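Long-range contacts in glycosyl transferase family 9 (Veillonella parvula, PDB 3TOV), which probably transfers a sugar, such as a heptose, from a nucleotide-activated donor to an acceptor, as related GT-B fold glycosyltransferases do: residues R10-F15 and D91-L96; I41-D46 and D60-V65; N78-E83 and S103-K108; P112-M117 and P124-Y129; K128-D133 and L147-V152. All coordinates share one frame; numbering follows the deposited sequence.

Contact 1 (R10-F15 and D91-L96); sequences RIVVTF and DIVINL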
# COMPACT_ATOMS: atom_id res chain seq x y z
N ARG A 10 -12.07 3.63 24.57
CA ARG A 10 -11.25 4.56 23.81
C ARG A 10 -9.93 3.89 23.51
O ARG A 10 -9.22 3.47 24.42
CB ARG A 10 -10.98 5.85 24.59
CG ARG A 10 -12.21 6.71 24.76
CD ARG A 10 -11.85 8.10 25.27
NE ARG A 10 -12.26 9.12 24.31
CZ ARG A 10 -11.43 9.80 23.53
NH1 ARG A 10 -10.12 9.57 23.61
NH2 ARG A 10 -11.91 10.71 22.69
N ILE A 11 -9.59 3.81 22.23
CA ILE A 11 -8.44 3.03 21.80
C ILE A 11 -7.50 3.84 20.91
O ILE A 11 -7.94 4.58 20.04
CB ILE A 11 -8.89 1.79 21.04
CG1 ILE A 11 -9.96 1.04 21.83
CG2 ILE A 11 -7.73 0.88 20.76
CD1 ILE A 11 -10.73 0.06 21.00
N VAL A 12 -6.20 3.69 21.14
CA VAL A 12 -5.23 4.30 20.23
C VAL A 12 -4.41 3.24 19.46
O VAL A 12 -3.96 2.24 20.02
CB VAL A 12 -4.29 5.27 20.97
CG1 VAL A 12 -3.13 5.67 20.07
CG2 VAL A 12 -5.06 6.48 21.39
N VAL A 13 -4.24 3.48 18.17
CA VAL A 13 -3.40 2.62 17.35
C VAL A 13 -2.19 3.42 16.90
O VAL A 13 -2.32 4.52 16.38
CB VAL A 13 -4.17 2.06 16.14
CG1 VAL A 13 -3.32 1.04 15.36
CG2 VAL A 13 -5.46 1.44 16.61
N THR A 14 -1.01 2.86 17.12
CA THR A 14 0.21 3.54 16.77
C THR A 14 0.92 2.78 15.66
O THR A 14 1.36 1.65 15.87
CB THR A 14 1.13 3.62 17.97
OG1 THR A 14 1.52 2.29 18.34
CG2 THR A 14 0.39 4.24 19.11
N PHE A 15 1.00 3.40 14.49
CA PHE A 15 1.76 2.89 13.36
C PHE A 15 2.40 4.07 12.60
O PHE A 15 1.72 4.88 11.97
CB PHE A 15 0.84 2.07 12.46
CG PHE A 15 1.56 1.13 11.55
CD1 PHE A 15 2.28 0.07 12.07
CD2 PHE A 15 1.52 1.29 10.18
CE1 PHE A 15 2.95 -0.81 11.23
CE2 PHE A 15 2.18 0.42 9.33
CZ PHE A 15 2.90 -0.63 9.86
N ASP A 91 -8.29 3.85 27.01
CA ASP A 91 -8.43 2.58 27.74
C ASP A 91 -7.37 1.56 27.34
O ASP A 91 -6.68 0.99 28.19
CB ASP A 91 -9.82 1.99 27.50
CG ASP A 91 -10.94 2.93 27.93
OD1 ASP A 91 -10.82 3.50 29.04
OD2 ASP A 91 -11.92 3.09 27.17
N ILE A 92 -7.26 1.36 26.03
CA ILE A 92 -6.33 0.41 25.43
C ILE A 92 -5.45 1.08 24.39
O ILE A 92 -5.94 1.79 23.50
CB ILE A 92 -7.10 -0.68 24.67
CG1 ILE A 92 -8.01 -1.46 25.61
CG2 ILE A 92 -6.13 -1.60 23.93
CD1 ILE A 92 -9.25 -1.97 24.92
N VAL A 93 -4.15 0.85 24.48
CA VAL A 93 -3.24 1.19 23.39
C VAL A 93 -2.67 -0.06 22.71
O VAL A 93 -2.16 -0.97 23.36
CB VAL A 93 -2.10 2.11 23.86
CG1 VAL A 93 -0.85 1.88 23.01
CG2 VAL A 93 -2.55 3.56 23.81
N ILE A 94 -2.75 -0.09 21.38
CA ILE A 94 -2.25 -1.19 20.58
C ILE A 94 -1.09 -0.70 19.72
O ILE A 94 -1.27 0.15 18.86
CB ILE A 94 -3.35 -1.70 19.64
CG1 ILE A 94 -4.62 -1.98 20.43
CG2 ILE A 94 -2.88 -2.91 18.87
CD1 ILE A 94 -5.65 -2.77 19.68
N ASN A 95 0.11 -1.23 19.94
CA ASN A 95 1.26 -0.83 19.12
C ASN A 95 1.54 -1.86 18.02
O ASN A 95 1.77 -3.03 18.31
CB ASN A 95 2.51 -0.60 19.97
CG ASN A 95 3.71 -0.16 19.14
OD1 ASN A 95 3.56 0.36 18.04
ND2 ASN A 95 4.91 -0.37 19.67
N LEU A 96 1.52 -1.40 16.76
CA LEU A 96 1.73 -2.27 15.60
C LEU A 96 3.11 -2.09 15.03
O LEU A 96 3.52 -2.82 14.15
CB LEU A 96 0.71 -1.98 14.50
CG LEU A 96 -0.71 -2.44 14.84
CD1 LEU A 96 -1.69 -2.32 13.67
CD2 LEU A 96 -0.66 -3.87 15.37
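On one face of the sheet Ile11 and Ile94 meet through branch atoms, CG2 of Ile11 lying 4.2 Å from CG1 of Ile94. Further along that face Val13 CG1 touches Leu96 CD1 at 4.1 Å, crossing it obliquely. On the reverse face, CB of Val12 packs against CG2 of Val93 at 3.7 Å. A parallel ladder joins the backbones between these faces: Val12 N donates to Ile92 O (3.0 Å), and Ile94 N returns a nearly straight bond to Val12 O (3.0 Å, 177°). These strands are the central pair of the six-stranded parallel sheet in a Rossmann-like domain of the GT-B fold, with 40-46 and 113-116 on their outer sides. Toward one end Phe15 CD1 comes within 3.5 Å of Leu96 CB. At the other, Arg10 O accepts from both Asp91 N and Ile92 N. Asp91 CG lies beside its own backbone N (chi1 -59°), so that OD2 accepts a hydrogen bond from Arg10 N (2.7 Å), which arrives on the anti side of that oxygen, 34° out of the carboxylate plane.

Contact 2 (I41-D46 and D60-V65); sequences ITYVID and DELIVV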
# COMPACT_ATOMS: atom_id res chain seq x y z
N ILE A 41 -12.10 5.13 18.47
CA ILE A 41 -10.82 4.68 17.95
C ILE A 41 -10.05 5.83 17.36
O ILE A 41 -10.61 6.64 16.63
CB ILE A 41 -11.01 3.61 16.87
CG1 ILE A 41 -11.66 2.36 17.47
CG2 ILE A 41 -9.68 3.28 16.24
CD1 ILE A 41 -12.17 1.34 16.46
N THR A 42 -8.76 5.91 17.68
CA THR A 42 -7.92 6.95 17.11
C THR A 42 -6.60 6.38 16.56
O THR A 42 -5.96 5.55 17.20
CB THR A 42 -7.70 8.13 18.09
OG1 THR A 42 -6.31 8.42 18.21
CG2 THR A 42 -8.28 7.81 19.47
N TYR A 43 -6.24 6.84 15.36
CA TYR A 43 -5.05 6.38 14.62
C TYR A 43 -3.93 7.41 14.63
O TYR A 43 -4.18 8.61 14.62
CB TYR A 43 -5.42 6.15 13.17
CG TYR A 43 -4.49 5.22 12.40
CD1 TYR A 43 -4.88 3.92 12.13
CD2 TYR A 43 -3.26 5.65 11.92
CE1 TYR A 43 -4.07 3.06 11.42
CE2 TYR A 43 -2.43 4.79 11.20
CZ TYR A 43 -2.86 3.49 10.96
OH TYR A 43 -2.08 2.59 10.25
N VAL A 44 -2.70 6.94 14.61
CA VAL A 44 -1.54 7.82 14.62
C VAL A 44 -0.51 7.44 13.55
O VAL A 44 0.27 6.51 13.74
CB VAL A 44 -0.88 7.79 16.00
CG1 VAL A 44 0.22 8.82 16.10
CG2 VAL A 44 -1.94 8.02 17.08
N ILE A 45 -0.53 8.17 12.42
CA ILE A 45 0.47 8.02 11.34
C ILE A 45 1.50 9.12 11.37
O ILE A 45 1.50 9.99 12.25
CB ILE A 45 -0.12 8.16 9.90
CG1 ILE A 45 -1.58 8.61 9.93
CG2 ILE A 45 0.18 6.95 9.03
CD1 ILE A 45 -1.70 10.10 10.24
N ASP A 46 2.36 9.08 10.35
CA ASP A 46 3.36 10.11 10.11
C ASP A 46 2.81 11.15 9.14
O ASP A 46 2.21 10.81 8.13
CB ASP A 46 4.64 9.46 9.57
CG ASP A 46 5.27 10.25 8.44
OD1 ASP A 46 6.21 11.04 8.70
OD2 ASP A 46 4.83 10.07 7.29
N ASP A 60 -12.23 7.42 14.18
CA ASP A 60 -12.94 8.56 14.75
C ASP A 60 -12.03 9.76 14.74
O ASP A 60 -12.48 10.91 14.68
CB ASP A 60 -13.34 8.30 16.20
CG ASP A 60 -14.27 7.13 16.36
OD1 ASP A 60 -15.34 7.13 15.72
OD2 ASP A 60 -13.91 6.21 17.12
N GLU A 61 -10.73 9.50 14.84
CA GLU A 61 -9.76 10.54 15.11
C GLU A 61 -8.40 10.09 14.62
O GLU A 61 -7.91 9.03 15.01
CB GLU A 61 -9.71 10.84 16.61
CG GLU A 61 -9.42 12.29 16.95
CD GLU A 61 -10.67 13.06 17.37
OE1 GLU A 61 -11.12 13.95 16.61
OE2 GLU A 61 -11.21 12.78 18.47
N LEU A 62 -7.80 10.92 13.78
CA LEU A 62 -6.49 10.67 13.18
C LEU A 62 -5.53 11.79 13.56
O LEU A 62 -5.82 12.98 13.33
CB LEU A 62 -6.65 10.60 11.66
CG LEU A 62 -5.41 10.63 10.76
CD1 LEU A 62 -4.53 9.49 11.13
CD2 LEU A 62 -5.83 10.53 9.32
N ILE A 63 -4.39 11.43 14.14
CA ILE A 63 -3.41 12.41 14.59
C ILE A 63 -2.03 12.08 14.02
O ILE A 63 -1.57 10.94 14.14
CB ILE A 63 -3.36 12.52 16.15
CG1 ILE A 63 -2.05 11.97 16.70
CG2 ILE A 63 -4.55 11.83 16.83
CD1 ILE A 63 -1.98 12.08 18.20
N VAL A 64 -1.39 13.06 13.38
CA VAL A 64 -0.17 12.80 12.62
C VAL A 64 1.09 13.24 13.37
O VAL A 64 0.99 13.89 14.39
CB VAL A 64 -0.23 13.47 11.24
CG1 VAL A 64 -1.67 13.72 10.87
CG2 VAL A 64 0.55 14.77 11.24
N VAL A 65 2.27 12.86 12.87
CA VAL A 65 3.53 13.33 13.47
C VAL A 65 4.60 13.63 12.42
O VAL A 65 4.61 13.02 11.36
CB VAL A 65 4.13 12.31 14.48
CG1 VAL A 65 3.05 11.45 15.09
CG2 VAL A 65 5.19 11.45 13.80
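Asp60 grips the backbone of Ile41 at both of its polar atoms. Its OD2 accepts from Ile41 N through the anti lone pair in a nearly straight bond (170°), while its own backbone N donates to Ile41 O at 3.0 Å; Glu61 N adds a weak second bond to that oxygen. CG lies beside the backbone N (chi1 -62°), which turns the carboxylate toward Ile41 N, and OD2 also forms a salt bridge with Arg33 of helix 26-35. Beyond it the ladder is regular for one step, Tyr43 N donating to Glu61 O (2.8 Å) and Ile63 N to Tyr43 O (2.9 Å). It then frays: the bonds from Ile45 N to Ile63 O and from Val65 N to Ile45 O are weak. On the other side Thr42 bonds to Ile11 and Val13 of strand 10-14, and Val44 to Phe15 just after it; the Tyr43 hydroxyl is hydrogen-bonded to Thr25. Apolar contacts line both faces. Val44 and Ile63 lie side by side, CG1 to CG1 at 3.9 Å, and Ile63 also packs on Val80 and Ile84 of helix 70-87; on the reverse face Tyr43 CB approaches Leu62 CD1 at 4.0 Å. Strand 61-65 is the outermost strand at this end of the sheet, and with 10-14 on the far side of 40-46 the strands follow in the 3-2-1 order of a Rossmann-like half-sheet.

Contact 3 (N78-E83 and S103-K108); sequences NEVARE and SYLAWK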
# COMPACT_ATOMS: atom_id res chain seq x y z
N ASN A 78 6.28 13.05 22.73
CA ASN A 78 5.82 13.52 24.02
C ASN A 78 4.64 14.44 23.79
O ASN A 78 3.70 14.50 24.59
CB ASN A 78 6.93 14.26 24.73
CG ASN A 78 8.12 13.38 25.01
OD1 ASN A 78 7.96 12.20 25.32
ND2 ASN A 78 9.31 13.94 24.89
N GLU A 79 4.69 15.15 22.67
CA GLU A 79 3.65 16.08 22.29
C GLU A 79 2.36 15.32 22.00
O GLU A 79 1.36 15.51 22.69
CB GLU A 79 4.08 16.88 21.05
CG GLU A 79 3.42 18.25 20.93
CD GLU A 79 2.00 18.19 20.40
OE1 GLU A 79 1.67 17.20 19.69
OE2 GLU A 79 1.20 19.12 20.68
N VAL A 80 2.40 14.46 20.99
CA VAL A 80 1.27 13.62 20.60
C VAL A 80 0.59 12.92 21.78
O VAL A 80 -0.65 12.91 21.89
CB VAL A 80 1.71 12.55 19.58
CG1 VAL A 80 0.94 11.24 19.79
CG2 VAL A 80 1.56 13.09 18.15
N ALA A 81 1.39 12.32 22.66
CA ALA A 81 0.86 11.71 23.86
C ALA A 81 0.04 12.73 24.66
O ALA A 81 -1.14 12.52 24.93
CB ALA A 81 1.99 11.12 24.69
N ARG A 82 0.67 13.85 25.03
CA ARG A 82 -0.06 14.96 25.64
C ARG A 82 -1.35 15.27 24.89
O ARG A 82 -2.43 15.30 25.48
CB ARG A 82 0.82 16.21 25.68
CG ARG A 82 0.74 17.03 26.96
CD ARG A 82 2.13 17.48 27.39
NE ARG A 82 3.10 17.32 26.30
CZ ARG A 82 4.27 17.96 26.23
NH1 ARG A 82 4.62 18.82 27.18
NH2 ARG A 82 5.08 17.75 25.20
N GLU A 83 -1.23 15.50 23.58
CA GLU A 83 -2.38 15.78 22.71
C GLU A 83 -3.48 14.73 22.84
O GLU A 83 -4.66 15.06 22.96
CB GLU A 83 -1.93 15.90 21.26
CG GLU A 83 -3.00 16.40 20.29
CD GLU A 83 -2.56 16.34 18.82
OE1 GLU A 83 -3.42 16.51 17.93
OE2 GLU A 83 -1.35 16.12 18.55
N SER A 103 7.48 2.44 19.90
CA SER A 103 7.26 1.71 21.13
C SER A 103 7.28 2.74 22.25
O SER A 103 6.40 2.77 23.09
CB SER A 103 8.33 0.64 21.33
OG SER A 103 8.29 -0.31 20.28
N TYR A 104 8.27 3.61 22.22
CA TYR A 104 8.30 4.70 23.17
C TYR A 104 6.95 5.41 23.24
O TYR A 104 6.35 5.55 24.30
CB TYR A 104 9.38 5.70 22.79
CG TYR A 104 9.35 6.95 23.63
CD1 TYR A 104 9.99 6.99 24.85
CD2 TYR A 104 8.66 8.07 23.20
CE1 TYR A 104 9.97 8.13 25.62
CE2 TYR A 104 8.62 9.21 23.96
CZ TYR A 104 9.28 9.24 25.17
OH TYR A 104 9.23 10.38 25.94
N LEU A 105 6.47 5.86 22.09
CA LEU A 105 5.21 6.59 22.04
C LEU A 105 4.08 5.84 22.77
O LEU A 105 3.45 6.40 23.66
CB LEU A 105 4.83 6.89 20.59
CG LEU A 105 3.45 7.52 20.45
CD1 LEU A 105 3.33 8.72 21.38
CD2 LEU A 105 3.19 7.92 19.02
N ALA A 106 3.84 4.59 22.38
CA ALA A 106 2.80 3.76 22.99
C ALA A 106 2.93 3.71 24.51
O ALA A 106 1.95 3.71 25.24
CB ALA A 106 2.83 2.35 22.41
N TRP A 107 4.17 3.64 24.98
CA TRP A 107 4.45 3.67 26.40
C TRP A 107 4.09 5.04 26.95
O TRP A 107 3.34 5.15 27.91
CB TRP A 107 5.92 3.36 26.66
CG TRP A 107 6.38 3.63 28.06
CD1 TRP A 107 6.27 2.80 29.13
CD2 TRP A 107 7.03 4.82 28.54
NE1 TRP A 107 6.80 3.39 30.25
CE2 TRP A 107 7.28 4.63 29.91
CE3 TRP A 107 7.42 6.02 27.94
CZ2 TRP A 107 7.90 5.60 30.70
CZ3 TRP A 107 8.04 6.99 28.74
CH2 TRP A 107 8.27 6.77 30.10
N LYS A 108 4.62 6.09 26.32
CA LYS A 108 4.42 7.45 26.80
C LYS A 108 2.95 7.83 26.97
O LYS A 108 2.60 8.60 27.86
CB LYS A 108 5.11 8.46 25.89
CG LYS A 108 5.09 9.90 26.43
CD LYS A 108 5.97 10.06 27.67
CE LYS A 108 5.43 11.15 28.60
NZ LYS A 108 4.80 12.28 27.84
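Tyr104 and Asn78 make the polar link between the two helices. The tyrosine hydroxyl donates to Asn78 OD1, which sits at the ring edge and in the ring plane, with the amide turned 68° from that plane. Tyr104 CG is anti to the backbone N (chi1 173°), which sends the ring out from its helix toward the asparagine. The modelled separation is implausibly short, so its length is doubtful at this resolution. Apolar contacts lie deeper: Val80 CG1 meets Leu105 CD1 at 3.8 Å, the side chains crossing at about a right angle, and Ala81 CB is 4.3 Å from the same methyl. Ala81 CB also rests 3.8 Å from CG of Lys108. Charge gathers on the outer side, where a sulfate, probably from the crystallisation liquor and not a link between the helices' own side chains, forms a salt bridge with Arg82 NE and a long, weak ion pair with Lys108 NZ. The axes of segments 78-83 and 103-108 approach to 9.1 Å and cross at -34°. Both helices lie on one face of the parallel sheet: Val80 of helix 70-87 rests on Ile63 and Val65 of the edge strand, and Ala106 of helix 100-109 on Val93 and Asn95 near the centre.

Contact 4 (P112-M117 and P124-Y129); sequences PITTGM and PFMTKY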
# COMPACT_ATOMS: atom_id res chain seq x y z
N PRO A 112 -4.00 2.41 30.74
CA PRO A 112 -4.25 1.32 31.67
C PRO A 112 -3.72 0.01 31.11
O PRO A 112 -3.21 -0.84 31.84
CB PRO A 112 -5.77 1.27 31.72
CG PRO A 112 -6.18 2.66 31.52
CD PRO A 112 -5.18 3.27 30.58
N ILE A 113 -3.86 -0.16 29.81
CA ILE A 113 -3.38 -1.36 29.19
C ILE A 113 -2.81 -1.12 27.79
O ILE A 113 -3.49 -0.60 26.91
CB ILE A 113 -4.47 -2.45 29.18
CG1 ILE A 113 -4.42 -3.27 27.91
CG2 ILE A 113 -5.85 -1.83 29.30
CD1 ILE A 113 -5.71 -3.95 27.69
N THR A 114 -1.54 -1.49 27.64
CA THR A 114 -0.86 -1.45 26.35
C THR A 114 -0.69 -2.86 25.82
O THR A 114 -0.34 -3.79 26.57
CB THR A 114 0.54 -0.80 26.45
OG1 THR A 114 0.45 0.49 27.05
CG2 THR A 114 1.15 -0.67 25.07
N THR A 115 -0.94 -3.02 24.53
CA THR A 115 -0.75 -4.30 23.88
C THR A 115 -0.23 -4.11 22.43
O THR A 115 0.29 -3.05 22.07
CB THR A 115 -2.02 -5.21 24.01
OG1 THR A 115 -1.70 -6.55 23.63
CG2 THR A 115 -3.18 -4.70 23.18
N GLY A 116 -0.32 -5.15 21.62
CA GLY A 116 0.35 -5.16 20.34
C GLY A 116 1.78 -5.61 20.54
O GLY A 116 2.11 -6.31 21.49
N MSE A 117 2.66 -5.20 19.64
CA MSE A 117 4.03 -5.64 19.71
C MSE A 117 4.91 -4.42 19.81
O MSE A 117 4.72 -3.46 19.07
CB MSE A 117 4.40 -6.45 18.47
CG MSE A 117 5.71 -7.17 18.63
SE MSE A 117 6.49 -7.78 16.98
CE MSE A 117 8.17 -8.40 17.72
N PRO A 124 8.51 -4.97 29.03
CA PRO A 124 8.19 -5.11 30.46
C PRO A 124 6.89 -4.40 30.90
O PRO A 124 6.10 -4.99 31.63
CB PRO A 124 9.39 -4.46 31.15
CG PRO A 124 10.52 -4.72 30.22
CD PRO A 124 9.94 -4.65 28.83
N PHE A 125 6.69 -3.17 30.45
CA PHE A 125 5.57 -2.33 30.89
C PHE A 125 4.23 -2.64 30.21
O PHE A 125 3.22 -2.01 30.51
CB PHE A 125 5.90 -0.86 30.65
CG PHE A 125 7.33 -0.50 30.94
CD1 PHE A 125 7.70 -0.01 32.18
CD2 PHE A 125 8.30 -0.67 29.97
CE1 PHE A 125 9.01 0.31 32.44
CE2 PHE A 125 9.61 -0.35 30.23
CZ PHE A 125 9.97 0.14 31.46
N MSE A 126 4.22 -3.60 29.30
CA MSE A 126 2.99 -3.91 28.59
C MSE A 126 2.03 -4.79 29.39
O MSE A 126 2.40 -5.38 30.41
CB MSE A 126 3.33 -4.56 27.28
CG MSE A 126 3.97 -3.62 26.33
SE MSE A 126 3.88 -4.42 24.57
CE MSE A 126 5.34 -5.68 24.79
N THR A 127 0.79 -4.88 28.92
CA THR A 127 -0.20 -5.73 29.56
C THR A 127 -0.15 -7.11 28.92
O THR A 127 -0.03 -8.14 29.60
CB THR A 127 -1.62 -5.17 29.40
OG1 THR A 127 -1.63 -3.79 29.75
CG2 THR A 127 -2.59 -5.92 30.29
N LYS A 128 -0.24 -7.12 27.59
CA LYS A 128 -0.16 -8.33 26.80
C LYS A 128 0.67 -8.07 25.56
O LYS A 128 0.29 -7.27 24.69
CB LYS A 128 -1.56 -8.81 26.42
CG LYS A 128 -1.56 -10.13 25.65
CD LYS A 128 -2.96 -10.72 25.52
CE LYS A 128 -2.89 -12.22 25.21
NZ LYS A 128 -2.40 -12.99 26.39
N TYR A 129 1.82 -8.73 25.48
CA TYR A 129 2.69 -8.59 24.32
C TYR A 129 2.31 -9.58 23.24
O TYR A 129 2.72 -10.73 23.29
CB TYR A 129 4.14 -8.81 24.75
CG TYR A 129 5.11 -9.04 23.61
CD1 TYR A 129 5.42 -8.03 22.71
CD2 TYR A 129 5.73 -10.27 23.45
CE1 TYR A 129 6.32 -8.24 21.68
CE2 TYR A 129 6.63 -10.49 22.43
CZ TYR A 129 6.92 -9.48 21.54
OH TYR A 129 7.82 -9.69 20.51
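Thr127 engages both backbone polar atoms of Thr114 along one edge of strand 113-116. Its backbone N donates to Thr114 O (2.8 Å, 162°) in the carbonyl plane, and its OG1 accepts a weak bond from Thr114 N at 3.1 Å. The threonine crosses Ile113 at about a right angle, CB lying 3.7 Å from Ile113 CG1. Next along, Lys128 N gives a weak bond to Thr114 O, and the Thr115 hydroxyl donates to Lys128 O in a bond modelled too short for its length to be trusted; OG1 anti to the backbone N (chi1 -167°) brings the hydroxyl to that carbonyl. Met117, a selenomethionine, runs alongside Tyr129, its CG against CE1 of the ring, while the selenium of Met126 is 4.0 Å from Gly116 O. Strand 113-116 is itself positioned by backbone bonds to Val93 and Asn95, and Phe125 meets Trp107 of helix 100-109 edge to face. The loosely bonded strand 128-129 closes this end of the six-stranded parallel sheet, as the outermost strand of a Rossmann-like GT-B domain.

Contact 5 (K128-D133 and L147-V152); sequences KYTRLD and LEQLGV. With SO4 (sulfate ion), chain C.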
# COMPACT_ATOMS: atom_id res chain seq x y z
N LYS A 128 -0.24 -7.12 27.59
CA LYS A 128 -0.16 -8.33 26.80
C LYS A 128 0.67 -8.07 25.56
O LYS A 128 0.29 -7.27 24.69
CB LYS A 128 -1.56 -8.81 26.42
CG LYS A 128 -1.56 -10.13 25.65
CD LYS A 128 -2.96 -10.72 25.52
CE LYS A 128 -2.89 -12.22 25.21
NZ LYS A 128 -2.40 -12.99 26.39
N TYR A 129 1.82 -8.73 25.48
CA TYR A 129 2.69 -8.59 24.32
C TYR A 129 2.31 -9.58 23.24
O TYR A 129 2.72 -10.73 23.29
CB TYR A 129 4.14 -8.81 24.75
CG TYR A 129 5.11 -9.04 23.61
CD1 TYR A 129 5.42 -8.03 22.71
CD2 TYR A 129 5.73 -10.27 23.45
CE1 TYR A 129 6.32 -8.24 21.68
CE2 TYR A 129 6.63 -10.49 22.43
CZ TYR A 129 6.92 -9.48 21.54
OH TYR A 129 7.82 -9.69 20.51
N THR A 130 1.52 -9.14 22.27
CA THR A 130 1.18 -9.99 21.14
C THR A 130 2.22 -9.87 20.03
O THR A 130 2.26 -8.87 19.33
CB THR A 130 -0.17 -9.61 20.55
OG1 THR A 130 -0.08 -8.32 19.93
CG2 THR A 130 -1.22 -9.58 21.64
N ARG A 131 3.03 -10.91 19.84
CA ARG A 131 4.04 -10.93 18.77
C ARG A 131 3.44 -11.11 17.38
O ARG A 131 2.46 -11.85 17.20
CB ARG A 131 5.06 -12.04 19.02
CG ARG A 131 6.03 -12.21 17.89
CD ARG A 131 6.98 -13.36 18.15
NE ARG A 131 7.99 -13.44 17.10
CZ ARG A 131 9.00 -14.30 17.09
NH1 ARG A 131 9.15 -15.18 18.08
NH2 ARG A 131 9.87 -14.28 16.08
N LEU A 132 4.04 -10.44 16.39
CA LEU A 132 3.59 -10.47 14.99
C LEU A 132 4.13 -11.66 14.21
O LEU A 132 5.33 -11.94 14.26
CB LEU A 132 4.06 -9.22 14.29
CG LEU A 132 3.53 -7.87 14.74
CD1 LEU A 132 4.42 -6.78 14.13
CD2 LEU A 132 2.07 -7.70 14.34
N ASP A 133 3.26 -12.34 13.46
CA ASP A 133 3.67 -13.48 12.65
C ASP A 133 4.38 -13.12 11.32
O ASP A 133 3.74 -12.91 10.28
CB ASP A 133 2.45 -14.34 12.34
CG ASP A 133 2.80 -15.63 11.62
OD1 ASP A 133 3.99 -16.05 11.67
OD2 ASP A 133 1.89 -16.24 11.02
N LEU A 147 -5.24 -8.93 16.68
CA LEU A 147 -6.63 -8.99 17.10
C LEU A 147 -7.09 -10.40 17.50
O LEU A 147 -7.84 -10.56 18.47
CB LEU A 147 -7.53 -8.41 16.00
CG LEU A 147 -7.94 -6.97 16.31
CD1 LEU A 147 -6.81 -6.28 17.02
CD2 LEU A 147 -8.34 -6.19 15.08
N GLU A 148 -6.65 -11.41 16.76
CA GLU A 148 -6.96 -12.79 17.08
C GLU A 148 -6.27 -13.23 18.37
O GLU A 148 -6.85 -13.95 19.19
CB GLU A 148 -6.57 -13.72 15.94
CG GLU A 148 -7.52 -13.69 14.77
CD GLU A 148 -6.91 -14.29 13.51
OE1 GLU A 148 -5.71 -14.67 13.54
OE2 GLU A 148 -7.62 -14.36 12.48
N GLN A 149 -5.02 -12.80 18.55
CA GLN A 149 -4.31 -13.06 19.81
C GLN A 149 -5.07 -12.42 20.98
O GLN A 149 -4.99 -12.89 22.12
CB GLN A 149 -2.86 -12.56 19.74
CG GLN A 149 -2.06 -13.26 18.66
CD GLN A 149 -0.57 -13.06 18.80
OE1 GLN A 149 -0.02 -13.00 19.90
NE2 GLN A 149 0.11 -12.95 17.67
N LEU A 150 -5.81 -11.35 20.68
CA LEU A 150 -6.67 -10.72 21.67
C LEU A 150 -8.06 -11.36 21.77
O LEU A 150 -8.88 -10.96 22.60
CB LEU A 150 -6.80 -9.23 21.39
CG LEU A 150 -5.50 -8.44 21.53
CD1 LEU A 150 -5.81 -6.97 21.45
CD2 LEU A 150 -4.83 -8.76 22.84
N GLY A 151 -8.33 -12.35 20.93
CA GLY A 151 -9.57 -13.09 21.04
C GLY A 151 -10.61 -12.78 19.98
O GLY A 151 -11.75 -13.23 20.06
N VAL A 152 -10.23 -12.00 18.98
CA VAL A 152 -11.17 -11.74 17.89
C VAL A 152 -11.39 -13.01 17.06
O VAL A 152 -10.54 -13.90 17.01
CB VAL A 152 -10.71 -10.55 17.04
CG1 VAL A 152 -11.32 -10.62 15.64
CG2 VAL A 152 -11.08 -9.26 17.73
S SO4 C . 12.52 -17.13 15.88
O1 SO4 C . 11.45 -17.76 16.67
O2 SO4 C . 12.60 -17.75 14.56
O3 SO4 C . 12.22 -15.71 15.71
O4 SO4 C . 13.80 -17.27 16.57
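The Gln149 amide reaches across to the backbone of Arg131 by its nitrogen: NE2 donates to Arg131 O (2.6 Å, 147°) in the carbonyl plane, with that oxygen 17° out of the amide plane. Its OE1 rests against Thr130 CB at 3.5 Å. A second bond, from NE2 to Asn145 OD1 one turn earlier in the helix, fixes the rotation of the amide. The other flat group, the Arg131 guanidinium, at the end of a fully extended chain, has a sulfate at its edge and in its plane, NH2 donating to sulfate O3 at 2.8 Å. This ion probably came from the crystallisation liquor. Just past the glutamine, helix 139-149 ends in a Schellman motif, in which Gly151, at positive phi, gives its N to Glu148 O (2.8 Å) and Val152 N bonds Leu147 O (2.8 Å). Leu150, just before that glycine, packs against the other segment: its CD2 touches Lys128 CD of the edge strand at 3.8 Å and Thr130 CG2 just past it at 3.9 Å. Lysine and leucine slide past each other in opposite directions. The inner side of the segment is packed on the same helix, Thr130 against Val146 and Leu132 against Met142 and Tyr143.

From the N terminus, strand 10-14 is laid down first, and contact 1 closes a loop of 75 residues on it when strand 92-95 arrives. Contact 2 is nested within that loop and closes a short one of 13 residues; its strand 40-46 bonds to 10-14. Contact 3, closing 19 residues, crosses contact 1, since helix 70-87 precedes strand 92-95 and helix 100-109 follows it, so the helix pair bridges sheet edge and centre. Contacts 4 and 5 come in series after contact 1 and share Lys128 and Tyr129. Contact 4 closes six residues and adds edge strand 128-129 to 113-116, which is already bonded to 92-95; contact 5 closes 13 and ties the chain beyond to helix 139-149.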